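PDB 3L7T: VOC domain-containing protein from Streptococcus mutans, which binds zinc and is probably a glyoxalase-type metalloprotein, possibly with lactoylglutathione lyase activity. Local coordinates for residues Y20-Y23 with V24-G28. Numbering follows the deposited sequence.
Sequences YEFY and VNQLG
Leu27 lays its CG over one face of the Phe22 ring, offset toward the rim, and brings CD1 to 3.5 Å from Phe22 CE2. The pair lies in the last turns of helix 16-26 of this vicinal oxygen chelate (glyoxalase-type) fold. Leu27 CD1 also approaches Tyr23 CD1, the two side chains running side by side. Beyond the segments, Leu27 packs on Leu99 of helix 92-102 and on Leu3 of the second subunit, while Tyr23 OH is hydrogen-bonded to Asp124 OD2. Another apolar pair, one turn apart, faces strands 30-37 and 42-49. There Val24 CG2 sits over the centre of the Tyr20 ring, 3.9 Å from its centroid and 6° off the normal, a CH-pi contact. Tyr20 CG lies anti to the backbone N (chi1 180°), which swings the ring round so that its face meets Val24.

The backbone widens into pi-type turns: Gln26 N hydrogen-bonds to Glu21 O at 3.0 Å, and Leu27 N to Phe22 O at 2.9 Å. Gly28, with positive phi, is the first residue to leave helical backbone angles. At the exposed edge, Glu21 bends at chi2 (65°) toward Asn25, whose ND2 donates an almost straight hydrogen bond to Glu21 OE1 (3.0 Å), meeting it from above the carboxylate plane.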
ATOM      1  N   TYR A  20       6.491 -11.522 -11.169  1.00 22.36           N
ATOM      2  CA  TYR A  20       5.699 -11.347 -12.380  1.00 24.22           C
ATOM      3  C   TYR A  20       4.836 -12.596 -12.543  1.00 24.46           C
ATOM      4  O   TYR A  20       3.633 -12.515 -12.785  1.00 24.47           O
ATOM      5  CB  TYR A  20       6.626 -11.207 -13.597  1.00 23.23           C
ATOM      6  CG  TYR A  20       5.873 -11.022 -14.892  1.00 24.56           C
ATOM      7  CD1 TYR A  20       5.861  -9.793 -15.535  1.00 24.51           C
ATOM      8  CD2 TYR A  20       5.219 -12.088 -15.492  1.00 24.39           C
ATOM      9  CE1 TYR A  20       5.171  -9.614 -16.743  1.00 25.41           C
ATOM     10  CE2 TYR A  20       4.488 -11.909 -16.687  1.00 24.58           C
ATOM     11  CZ  TYR A  20       4.474 -10.682 -17.286  1.00 26.89           C
ATOM     12  OH  TYR A  20       3.785 -10.534 -18.474  1.00 33.75           O
ATOM     13  N   GLU A  21       5.456 -13.759 -12.398  1.00 25.40           N
ATOM     14  CA  GLU A  21       4.692 -15.016 -12.397  1.00 26.11           C
ATOM     15  C   GLU A  21       3.527 -15.010 -11.375  1.00 27.11           C
ATOM     16  O   GLU A  21       2.382 -15.340 -11.708  1.00 26.63           O
ATOM     17  CB  GLU A  21       5.650 -16.192 -12.124  1.00 26.71           C
ATOM     18  CG  GLU A  21       4.974 -17.530 -11.791  1.00 28.91           C
ATOM     19  CD  GLU A  21       4.154 -18.109 -12.952  1.00 38.80           C
ATOM     20  OE1 GLU A  21       4.522 -17.884 -14.125  1.00 36.61           O
ATOM     21  OE2 GLU A  21       3.123 -18.769 -12.682  1.00 40.31           O
ATOM     22  N   PHE A  22       3.813 -14.603 -10.143  1.00 25.48           N
ATOM     23  CA  PHE A  22       2.803 -14.593  -9.090  1.00 22.68           C
ATOM     24  C   PHE A  22       1.635 -13.660  -9.443  1.00 24.08           C
ATOM     25  O   PHE A  22       0.479 -14.072  -9.477  1.00 23.70           O
ATOM     26  CB  PHE A  22       3.452 -14.183  -7.759  1.00 23.03           C
ATOM     27  CG  PHE A  22       2.487 -14.094  -6.598  1.00 25.01           C
ATOM     28  CD1 PHE A  22       2.141 -15.242  -5.879  1.00 26.88           C
ATOM     29  CD2 PHE A  22       1.954 -12.870  -6.188  1.00 22.95           C
ATOM     30  CE1 PHE A  22       1.319 -15.156  -4.757  1.00 26.16           C
ATOM     31  CE2 PHE A  22       1.135 -12.787  -5.072  1.00 25.59           C
ATOM     32  CZ  PHE A  22       0.772 -13.934  -4.385  1.00 23.65           C
ATOM     33  N   TYR A  23       1.932 -12.380  -9.648  1.00 21.54           N
ATOM     34  CA  TYR A  23       0.886 -11.375  -9.897  1.00 22.75           C
ATOM     35  C   TYR A  23       0.125 -11.538 -11.222  1.00 23.86           C
ATOM     36  O   TYR A  23      -1.084 -11.285 -11.303  1.00 24.87           O
ATOM     37  CB  TYR A  23       1.489  -9.959  -9.763  1.00 22.80           C
ATOM     38  CG  TYR A  23       1.779  -9.566  -8.297  1.00 20.06           C
ATOM     39  CD1 TYR A  23       0.744  -9.190  -7.443  1.00 22.81           C
ATOM     40  CD2 TYR A  23       3.077  -9.622  -7.770  1.00 20.17           C
ATOM     41  CE1 TYR A  23       0.960  -8.902  -6.111  1.00 21.50           C
ATOM     42  CE2 TYR A  23       3.315  -9.333  -6.412  1.00 20.44           C
ATOM     43  CZ  TYR A  23       2.242  -8.965  -5.591  1.00 18.20           C
ATOM     44  OH  TYR A  23       2.440  -8.662  -4.254  1.00 20.08           O
ATOM     45  N   VAL A  24       0.867 -11.799 -12.289  1.00 24.12           N
ATOM     46  CA  VAL A  24       0.285 -11.789 -13.631  1.00 26.55           C
ATOM     47  C   VAL A  24      -0.277 -13.183 -13.944  1.00 27.66           C
ATOM     48  O   VAL A  24      -1.448 -13.323 -14.286  1.00 29.96           O
ATOM     49  CB  VAL A  24       1.307 -11.346 -14.707  1.00 25.69           C
ATOM     50  CG1 VAL A  24       0.704 -11.438 -16.100  1.00 29.24           C
ATOM     51  CG2 VAL A  24       1.817  -9.898 -14.455  1.00 26.23           C
ATOM     52  N   ASN A  25       0.494 -14.226 -13.676  1.00 29.80           N
ATOM     53  CA  ASN A  25       0.058 -15.589 -14.034  1.00 33.06           C
ATOM     54  C   ASN A  25      -0.779 -16.377 -13.025  1.00 33.62           C
ATOM     55  O   ASN A  25      -1.665 -17.140 -13.404  1.00 35.30           O
ATOM     56  CB  ASN A  25       1.242 -16.407 -14.553  1.00 33.71           C
ATOM     57  CG  ASN A  25       1.801 -15.836 -15.840  1.00 37.78           C
ATOM     58  OD1 ASN A  25       1.087 -15.146 -16.570  1.00 40.37           O
ATOM     59  ND2 ASN A  25       3.076 -16.092 -16.113  1.00 39.48           N
ATOM     60  N   GLN A  26      -0.531 -16.184 -11.737  1.00 31.86           N
ATOM     61  CA  GLN A  26      -1.332 -16.842 -10.718  1.00 31.34           C
ATOM     62  C   GLN A  26      -2.534 -16.017 -10.224  1.00 31.50           C
ATOM     63  O   GLN A  26      -3.658 -16.526 -10.099  1.00 30.86           O
ATOM     64  CB  GLN A  26      -0.436 -17.267  -9.561  1.00 31.29           C
ATOM     65  CG  GLN A  26       0.618 -18.278  -9.977  1.00 34.73           C
ATOM     66  CD  GLN A  26       1.283 -18.903  -8.782  1.00 41.45           C
ATOM     67  OE1 GLN A  26       0.999 -20.053  -8.417  1.00 44.27           O
ATOM     68  NE2 GLN A  26       2.097 -18.118  -8.097  1.00 43.16           N
ATOM     69  N   LEU A  27      -2.330 -14.723 -10.008  1.00 27.80           N
ATOM     70  CA  LEU A  27      -3.430 -13.907  -9.522  1.00 26.84           C
ATOM     71  C   LEU A  27      -4.243 -13.348 -10.673  1.00 27.00           C
ATOM     72  O   LEU A  27      -5.400 -12.987 -10.500  1.00 28.51           O
ATOM     73  CB  LEU A  27      -2.938 -12.788  -8.607  1.00 27.39           C
ATOM     74  CG  LEU A  27      -2.192 -13.204  -7.335  1.00 25.49           C
ATOM     75  CD1 LEU A  27      -2.054 -12.027  -6.380  1.00 24.54           C
ATOM     76  CD2 LEU A  27      -2.856 -14.415  -6.670  1.00 26.30           C
ATOM     77  N   GLY A  28      -3.684 -13.424 -11.874  1.00 26.84           N
ATOM     78  CA  GLY A  28      -4.408 -13.038 -13.100  1.00 28.74           C
ATOM     79  C   GLY A  28      -4.603 -11.548 -13.358  1.00 28.84           C
ATOM     80  O   GLY A  28      -5.466 -11.161 -14.155  1.00 27.83           O
TER